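Side-chain contacts in RabGDI protein (Plasmodium falciparum 3D7, PDB 3P1W), which probably binds prenylated Rab GTPases in their GDP-bound form, slows nucleotide release and keeps them available for cycling between membranes and the cytosol: residues 163-166 / 167-171; 199-202 / 203-207; 229-232 / 233-236. All blocks are in the same frame, centred on the assembly; numbering follows the deposited sequence.

Interaction 1: 163-166 / 167-171; sequences RCKN and FYQYV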
loop_
_atom_site.group_PDB
_atom_site.type_symbol
_atom_site.label_atom_id
_atom_site.label_comp_id
_atom_site.label_asym_id
_atom_site.label_seq_id
_atom_site.Cartn_x
_atom_site.Cartn_y
_atom_site.Cartn_z
ATOM N N ARG A 163 -8.282 15.139 -26.502
ATOM C CA ARG A 163 -7.671 16.030 -25.519
ATOM C C ARG A 163 -6.775 15.246 -24.549
ATOM O O ARG A 163 -5.641 15.643 -24.287
ATOM C CB ARG A 163 -8.750 16.817 -24.756
ATOM C CG ARG A 163 -9.597 17.703 -25.657
ATOM C CD ARG A 163 -10.272 18.865 -24.925
ATOM N NE ARG A 163 -11.560 18.515 -24.317
ATOM C CZ ARG A 163 -12.759 18.693 -24.879
ATOM N NH1 ARG A 163 -12.882 19.195 -26.103
ATOM N NH2 ARG A 163 -13.858 18.344 -24.214
ATOM N N CYS A 164 -7.275 14.120 -24.041
ATOM C CA CYS A 164 -6.479 13.280 -23.141
ATOM C C CYS A 164 -5.269 12.660 -23.864
ATOM O O CYS A 164 -4.186 12.556 -23.286
ATOM C CB CYS A 164 -7.337 12.185 -22.505
ATOM S SG CYS A 164 -6.619 11.566 -20.988
ATOM N N LYS A 165 -5.436 12.297 -25.141
ATOM C CA LYS A 165 -4.308 11.816 -25.953
ATOM C C LYS A 165 -3.227 12.888 -26.001
ATOM O O LYS A 165 -2.054 12.589 -25.810
ATOM C CB LYS A 165 -4.731 11.417 -27.376
ATOM C CG LYS A 165 -3.538 11.049 -28.317
ATOM C CD LYS A 165 -3.882 11.016 -29.839
ATOM C CE LYS A 165 -4.435 12.346 -30.401
ATOM N NZ LYS A 165 -3.567 13.056 -31.424
ATOM N N ASN A 166 -3.631 14.132 -26.236
ATOM C CA ASN A 166 -2.694 15.254 -26.321
ATOM C C ASN A 166 -1.987 15.462 -24.984
ATOM O O ASN A 166 -0.779 15.721 -24.931
ATOM C CB ASN A 166 -3.413 16.546 -26.751
ATOM C CG ASN A 166 -3.904 16.505 -28.204
ATOM O OD1 ASN A 166 -3.272 15.906 -29.083
ATOM N ND2 ASN A 166 -5.039 17.163 -28.461
ATOM N N PHE A 167 -2.737 15.313 -23.897
ATOM C CA PHE A 167 -2.163 15.440 -22.566
ATOM C C PHE A 167 -1.104 14.367 -22.326
ATOM O O PHE A 167 -0.002 14.666 -21.894
ATOM C CB PHE A 167 -3.259 15.371 -21.506
ATOM C CG PHE A 167 -2.744 15.444 -20.109
ATOM C CD1 PHE A 167 -2.139 16.599 -19.650
ATOM C CD2 PHE A 167 -2.865 14.365 -19.250
ATOM C CE1 PHE A 167 -1.653 16.683 -18.349
ATOM C CE2 PHE A 167 -2.383 14.447 -17.945
ATOM C CZ PHE A 167 -1.771 15.617 -17.508
ATOM N N TYR A 168 -1.433 13.114 -22.607
ATOM C CA TYR A 168 -0.463 12.038 -22.430
ATOM C C TYR A 168 0.771 12.205 -23.322
ATOM O O TYR A 168 1.884 11.925 -22.895
ATOM C CB TYR A 168 -1.105 10.673 -22.650
ATOM C CG TYR A 168 -1.855 10.120 -21.438
ATOM C CD1 TYR A 168 -1.812 10.745 -20.186
ATOM C CD2 TYR A 168 -2.544 8.935 -21.532
ATOM C CE1 TYR A 168 -2.485 10.197 -19.083
ATOM C CE2 TYR A 168 -3.212 8.391 -20.457
ATOM C CZ TYR A 168 -3.185 9.011 -19.232
ATOM O OH TYR A 168 -3.866 8.424 -18.162
ATOM N N GLN A 169 0.573 12.650 -24.555
ATOM C CA GLN A 169 1.706 12.948 -25.433
ATOM C C GLN A 169 2.620 13.996 -24.798
ATOM O O GLN A 169 3.830 13.795 -24.716
ATOM C CB GLN A 169 1.230 13.381 -26.823
ATOM C CG GLN A 169 0.697 12.231 -27.653
ATOM C CD GLN A 169 0.186 12.680 -29.009
ATOM O OE1 GLN A 169 0.355 13.834 -29.392
ATOM N NE2 GLN A 169 -0.442 11.770 -29.738
ATOM N N TYR A 170 2.028 15.087 -24.319
ATOM C CA TYR A 170 2.777 16.135 -23.614
ATOM C C TYR A 170 3.581 15.595 -22.435
ATOM O O TYR A 170 4.782 15.850 -22.336
ATOM C CB TYR A 170 1.824 17.230 -23.123
ATOM C CG TYR A 170 2.493 18.366 -22.356
ATOM C CD1 TYR A 170 3.280 19.317 -23.013
ATOM C CD2 TYR A 170 2.292 18.519 -20.991
ATOM C CE1 TYR A 170 3.876 20.376 -22.307
ATOM C CE2 TYR A 170 2.878 19.562 -20.279
ATOM C CZ TYR A 170 3.666 20.494 -20.946
ATOM O OH TYR A 170 4.236 21.518 -20.217
ATOM N N VAL A 171 2.923 14.846 -21.542
ATOM C CA VAL A 171 3.596 14.328 -20.346
ATOM C C VAL A 171 4.712 13.359 -20.731
ATOM O O VAL A 171 5.781 13.351 -20.126
ATOM C CB VAL A 171 2.601 13.605 -19.392
ATOM C CG1 VAL A 171 3.335 13.042 -18.178
ATOM C CG2 VAL A 171 1.504 14.557 -18.957
#

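Interaction 2: 199-202 / 203-207; sequences FNLC and QLTID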
loop_
_atom_site.group_PDB
_atom_site.type_symbol
_atom_site.label_atom_id
_atom_site.label_comp_id
_atom_site.label_asym_id
_atom_site.label_seq_id
_atom_site.Cartn_x
_atom_site.Cartn_y
_atom_site.Cartn_z
ATOM N N PHE A 199 -5.084 22.000 -21.323
ATOM C CA PHE A 199 -5.518 20.925 -22.226
ATOM C C PHE A 199 -7.040 20.784 -22.294
ATOM O O PHE A 199 -7.545 19.915 -22.997
ATOM C CB PHE A 199 -4.867 19.599 -21.836
ATOM C CG PHE A 199 -3.404 19.547 -22.137
ATOM C CD1 PHE A 199 -2.471 19.888 -21.175
ATOM C CD2 PHE A 199 -2.965 19.183 -23.400
ATOM C CE1 PHE A 199 -1.107 19.855 -21.457
ATOM C CE2 PHE A 199 -1.605 19.155 -23.697
ATOM C CZ PHE A 199 -0.674 19.492 -22.722
ATOM N N ASN A 200 -7.757 21.650 -21.579
ATOM C CA ASN A 200 -9.217 21.653 -21.561
ATOM C C ASN A 200 -9.809 20.289 -21.152
ATOM O O ASN A 200 -10.804 19.832 -21.723
ATOM C CB ASN A 200 -9.772 22.117 -22.918
ATOM C CG ASN A 200 -10.974 23.044 -22.777
ATOM O OD1 ASN A 200 -11.843 22.836 -21.927
ATOM N ND2 ASN A 200 -11.019 24.076 -23.602
ATOM N N LEU A 201 -9.182 19.644 -20.167
ATOM C CA LEU A 201 -9.697 18.368 -19.642
ATOM C C LEU A 201 -10.896 18.607 -18.711
ATOM O O LEU A 201 -10.878 19.546 -17.922
ATOM C CB LEU A 201 -8.585 17.611 -18.911
ATOM C CG LEU A 201 -7.340 17.230 -19.719
ATOM C CD1 LEU A 201 -6.415 16.341 -18.915
ATOM C CD2 LEU A 201 -7.687 16.541 -21.043
ATOM N N CYS A 202 -11.929 17.756 -18.806
ATOM C CA CYS A 202 -13.120 17.862 -17.939
ATOM C C CYS A 202 -12.936 17.193 -16.553
ATOM O O CYS A 202 -11.948 16.499 -16.316
ATOM C CB CYS A 202 -14.336 17.251 -18.632
ATOM S SG CYS A 202 -14.379 15.465 -18.571
ATOM N N GLN A 203 -13.911 17.407 -15.671
ATOM C CA GLN A 203 -13.791 17.038 -14.277
ATOM C C GLN A 203 -13.586 15.533 -14.082
ATOM O O GLN A 203 -12.709 15.133 -13.326
ATOM C CB GLN A 203 -15.002 17.535 -13.464
ATOM C CG GLN A 203 -14.924 17.251 -11.957
ATOM C CD GLN A 203 -13.562 17.607 -11.349
ATOM O OE1 GLN A 203 -12.991 18.656 -11.666
ATOM N NE2 GLN A 203 -13.038 16.731 -10.481
ATOM N N LEU A 204 -14.382 14.712 -14.764
ATOM C CA LEU A 204 -14.241 13.264 -14.686
ATOM C C LEU A 204 -12.860 12.805 -15.150
ATOM O O LEU A 204 -12.280 11.873 -14.578
ATOM C CB LEU A 204 -15.360 12.573 -15.484
ATOM C CG LEU A 204 -16.749 12.641 -14.828
ATOM C CD1 LEU A 204 -17.860 12.237 -15.833
ATOM C CD2 LEU A 204 -16.805 11.802 -13.547
ATOM N N THR A 205 -12.292 13.486 -16.145
ATOM C CA THR A 205 -10.926 13.171 -16.586
ATOM C C THR A 205 -9.916 13.477 -15.494
ATOM O O THR A 205 -9.048 12.651 -15.198
ATOM C CB THR A 205 -10.544 13.947 -17.850
ATOM O OG1 THR A 205 -11.561 13.745 -18.823
ATOM C CG2 THR A 205 -9.192 13.465 -18.408
ATOM N N ILE A 206 -10.052 14.664 -14.907
ATOM C CA ILE A 206 -9.237 15.111 -13.778
ATOM C C ILE A 206 -9.345 14.110 -12.619
ATOM O O ILE A 206 -8.340 13.762 -11.983
ATOM C CB ILE A 206 -9.653 16.539 -13.325
ATOM C CG1 ILE A 206 -9.224 17.565 -14.390
ATOM C CG2 ILE A 206 -9.021 16.894 -11.982
ATOM C CD1 ILE A 206 -9.926 18.926 -14.307
ATOM N N ASP A 207 -10.561 13.634 -12.378
ATOM C CA ASP A 207 -10.800 12.639 -11.339
ATOM C C ASP A 207 -9.942 11.398 -11.479
ATOM O O ASP A 207 -9.270 11.015 -10.510
ATOM C CB ASP A 207 -12.260 12.208 -11.332
ATOM C CG ASP A 207 -13.186 13.296 -10.876
ATOM O OD1 ASP A 207 -12.690 14.304 -10.322
ATOM O OD2 ASP A 207 -14.418 13.132 -11.097
#

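Interaction 3: 229-232 / 233-236; sequences TLER and IKLY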
loop_
_atom_site.group_PDB
_atom_site.type_symbol
_atom_site.label_atom_id
_atom_site.label_comp_id
_atom_site.label_asym_id
_atom_site.label_seq_id
_atom_site.Cartn_x
_atom_site.Cartn_y
_atom_site.Cartn_z
ATOM N N THR A 229 2.985 16.767 -9.951
ATOM C CA THR A 229 1.977 15.865 -10.480
ATOM C C THR A 229 2.405 15.312 -11.841
ATOM O O THR A 229 2.224 14.133 -12.133
ATOM C CB THR A 229 0.624 16.569 -10.563
ATOM O OG1 THR A 229 0.219 16.973 -9.243
ATOM C CG2 THR A 229 -0.429 15.639 -11.162
ATOM N N LEU A 230 3.027 16.156 -12.659
ATOM C CA LEU A 230 3.527 15.701 -13.935
ATOM C C LEU A 230 4.525 14.557 -13.747
ATOM O O LEU A 230 4.493 13.588 -14.497
ATOM C CB LEU A 230 4.155 16.869 -14.721
ATOM C CG LEU A 230 3.160 17.916 -15.230
ATOM C CD1 LEU A 230 3.892 19.200 -15.680
ATOM C CD2 LEU A 230 2.318 17.361 -16.384
ATOM N N GLU A 231 5.400 14.670 -12.753
ATOM C CA GLU A 231 6.392 13.626 -12.495
ATOM C C GLU A 231 5.718 12.310 -12.143
ATOM O O GLU A 231 6.135 11.248 -12.581
ATOM C CB GLU A 231 7.342 14.030 -11.348
ATOM C CG GLU A 231 8.339 15.114 -11.705
ATOM C CD GLU A 231 9.502 14.624 -12.556
ATOM O OE1 GLU A 231 9.407 13.544 -13.183
ATOM O OE2 GLU A 231 10.520 15.344 -12.609
ATOM N N ARG A 232 4.668 12.395 -11.344
ATOM C CA ARG A 232 3.942 11.212 -10.905
ATOM C C ARG A 232 3.188 10.554 -12.052
ATOM O O ARG A 232 3.207 9.329 -12.201
ATOM C CB ARG A 232 2.981 11.584 -9.784
ATOM C CG ARG A 232 3.701 11.907 -8.473
ATOM C CD ARG A 232 2.769 12.526 -7.484
ATOM N NE ARG A 232 1.837 11.551 -6.930
ATOM C CZ ARG A 232 2.094 10.758 -5.886
ATOM N NH1 ARG A 232 3.262 10.802 -5.248
ATOM N NH2 ARG A 232 1.166 9.916 -5.473
ATOM N N ILE A 233 2.532 11.367 -12.869
ATOM C CA ILE A 233 1.837 10.857 -14.060
ATOM C C ILE A 233 2.850 10.237 -15.012
ATOM O O ILE A 233 2.664 9.116 -15.469
ATOM C CB ILE A 233 0.975 11.944 -14.751
ATOM C CG1 ILE A 233 -0.131 12.394 -13.799
ATOM C CG2 ILE A 233 0.333 11.398 -16.044
ATOM C CD1 ILE A 233 -1.054 13.474 -14.345
ATOM N N LYS A 234 3.959 10.934 -15.262
ATOM C CA LYS A 234 5.021 10.358 -16.094
ATOM C C LYS A 234 5.551 9.042 -15.529
ATOM O O LYS A 234 5.768 8.088 -16.270
ATOM C CB LYS A 234 6.184 11.341 -16.290
ATOM C CG LYS A 234 7.030 10.978 -17.501
ATOM C CD LYS A 234 8.045 12.061 -17.853
ATOM C CE LYS A 234 9.118 12.186 -16.796
ATOM N NZ LYS A 234 9.725 10.865 -16.445
ATOM N N LEU A 235 5.737 8.990 -14.217
ATOM C CA LEU A 235 6.215 7.768 -13.556
ATOM C C LEU A 235 5.272 6.591 -13.741
ATOM O O LEU A 235 5.727 5.473 -13.986
ATOM C CB LEU A 235 6.481 8.013 -12.069
ATOM C CG LEU A 235 7.165 6.865 -11.305
ATOM C CD1 LEU A 235 8.645 6.726 -11.682
ATOM C CD2 LEU A 235 7.009 7.075 -9.805
ATOM N N TYR A 236 3.965 6.832 -13.616
ATOM C CA TYR A 236 2.974 5.798 -13.875
ATOM C C TYR A 236 3.166 5.280 -15.308
ATOM O O TYR A 236 3.289 4.068 -15.561
ATOM C CB TYR A 236 1.570 6.378 -13.723
ATOM C CG TYR A 236 0.463 5.372 -13.767
ATOM C CD1 TYR A 236 -0.080 4.850 -12.583
ATOM C CD2 TYR A 236 -0.066 4.939 -14.971
ATOM C CE1 TYR A 236 -1.094 3.915 -12.618
ATOM C CE2 TYR A 236 -1.094 4.022 -15.008
ATOM C CZ TYR A 236 -1.623 3.513 -13.831
ATOM O OH TYR A 236 -2.645 2.581 -13.878
#

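Interaction 1: 163-166 / 167-171
A Cys sulfur-aromatic contact joins Cys164 and Tyr168, one turn apart on helix 158-173. Cys164 SG lies 4.6 Å from the centroid of the Tyr168 ring. It is only 8° off the ring normal, so the sulfur sits above the face, at some distance. Tyr168 CG lies beside its own backbone N (chi1 -82°), which turns the ring back toward the preceding turn. The same two residues share a backbone bond, Tyr168 N to Cys164 O, one of four of 2.9 Å that run from residues 167-170 back to 163-166. Tyr168 OH is held elsewhere, by Pro144 O.

On another side of the helix, Gln169 meets Lys165. Its NE2 is 3.5 Å from both Lys165 CG and Lys165 CD, so the amide nitrogen rests alongside the lysine methylenes. Gln169 CG packs 3.3 Å from Lys165 O. The amides of Asn166 and Gln169 are turned 72° apart, and Asn166 OD1 stays 4.2 Å from Gln169 OE1. Further along, Val171 CG2 covers one face of the Phe167 ring, 3.7 Å above its plane and toward the rim. Phe199 meets Phe167 edge-to-face.

The chemistry is therefore divided round the helix. Aromatic rings and sulfur meet on the buried side. On the partly exposed side Gln169 touches Lys165 mainly through carbon, a van der Waals contact rather than a hydrogen bond.

Interaction 2: 199-202 / 203-207
Cys202 and Thr205 meet at the start of helix 203-213, where Cys202 is the N-cap residue. A chi1 of 78° sets Cys202 SG over the backbone, flanked by N and C. From there it reaches forward over the first turn, to 3.3 Å from Thr205 OG1 and 4.3 Å from Leu204 CB. Thr205 keeps OG1 beside its own backbone N (chi1 -52°) and CG2 anti to that N. The two branches thus part. OG1 lies near the sulfur and is hydrogen-bonded to Glu160 OE1, while CG2 is 4.0 Å from Leu201 CD1. Leu201 runs roughly perpendicular to Thr205.

Ile206 keeps CG1 on the side of its own N and its chain extended. This lays CG1 3.5 Å from Cys202 O and CD1 3.8 Å from Leu201 O. Ile206 N donates to Cys202 O at 3.0 Å, nearly straight at 168°. This opens the helical bonding.

Just before, helix 192-198 ends in a Schellman motif with Asn200 at positive phi. The link to helix 203-213 is short, and helix 158-173 packs against it. Glu160 of that helix binds Cys202 N as well as Thr205, and Tyr196 of helix 192-198 touches Leu201 and Ile206.

Interaction 3: 229-232 / 233-236
The carboxylate of Glu231 presents OE1 to the end of Lys234, 3.9 Å from Lys234 CE. Glu231 and Lys234 extend alongside each other in one direction. Glu231 OE1 is 4.2 Å from Lys234 NZ, beyond a salt bridge, so any attraction is probably modest. NZ has a weak hydrogen bond to Gln238 OE1. The guanidinium of Arg232 forms a cation-pi contact with Tyr216. Its NE hydrogen-bonds to Ala214 O, and its NH2 forms a salt bridge with Glu440. A bend at chi3 (73°) turns this group off the line of its methylenes. The Tyr236 ring is directed off the preceding turn, and its side chain touches Pro247 and Val213.

The apolar part of the contact joins Thr229 and Ile233. Thr229 CG2 is 3.9 Å from Ile233 CD1, and Ile233 CG1 rests 3.4 Å from Thr229 O. Thr229 turns its other branch, OG1, to Tyr216 OH, with which it is hydrogen-bonded. Four backbone bonds link the two turns. Lys234 N to Leu230 O and Leu235 N to Glu231 O are both 2.8 Å.

All of this lies on helix 226-243. Leu230 and Ile233 pack on Val171 of helix 158-173, and Ile233 also touches Phe167. Helix 192-198 adds Met192 against Thr229 and Leu230, while Val213 of helix 203-213 meets Ile233 and Tyr236.

The three contacts belong to one helical cluster, probably the counterpart of the helical domain of other Rab GDIs. Interaction 1 is central: it touches both others, whereas interactions 2 and 3 stay about 7 Å apart at their nearest atoms. Phe167 and Tyr170 touch Phe199 of interaction 2; Phe167 meets Ile233 of interaction 3, and Val171 meets both Leu230 and Ile233. Each contact is partly buried. Interactions 1 and 3 are mid-helix, with apolar groups facing the neighbouring helices and long polar chains on their partly exposed sides. Interaction 2 is a helix start, with exposed residues beside buried ones and with Glu160 bonded to Cys202 N and Thr205 OG1.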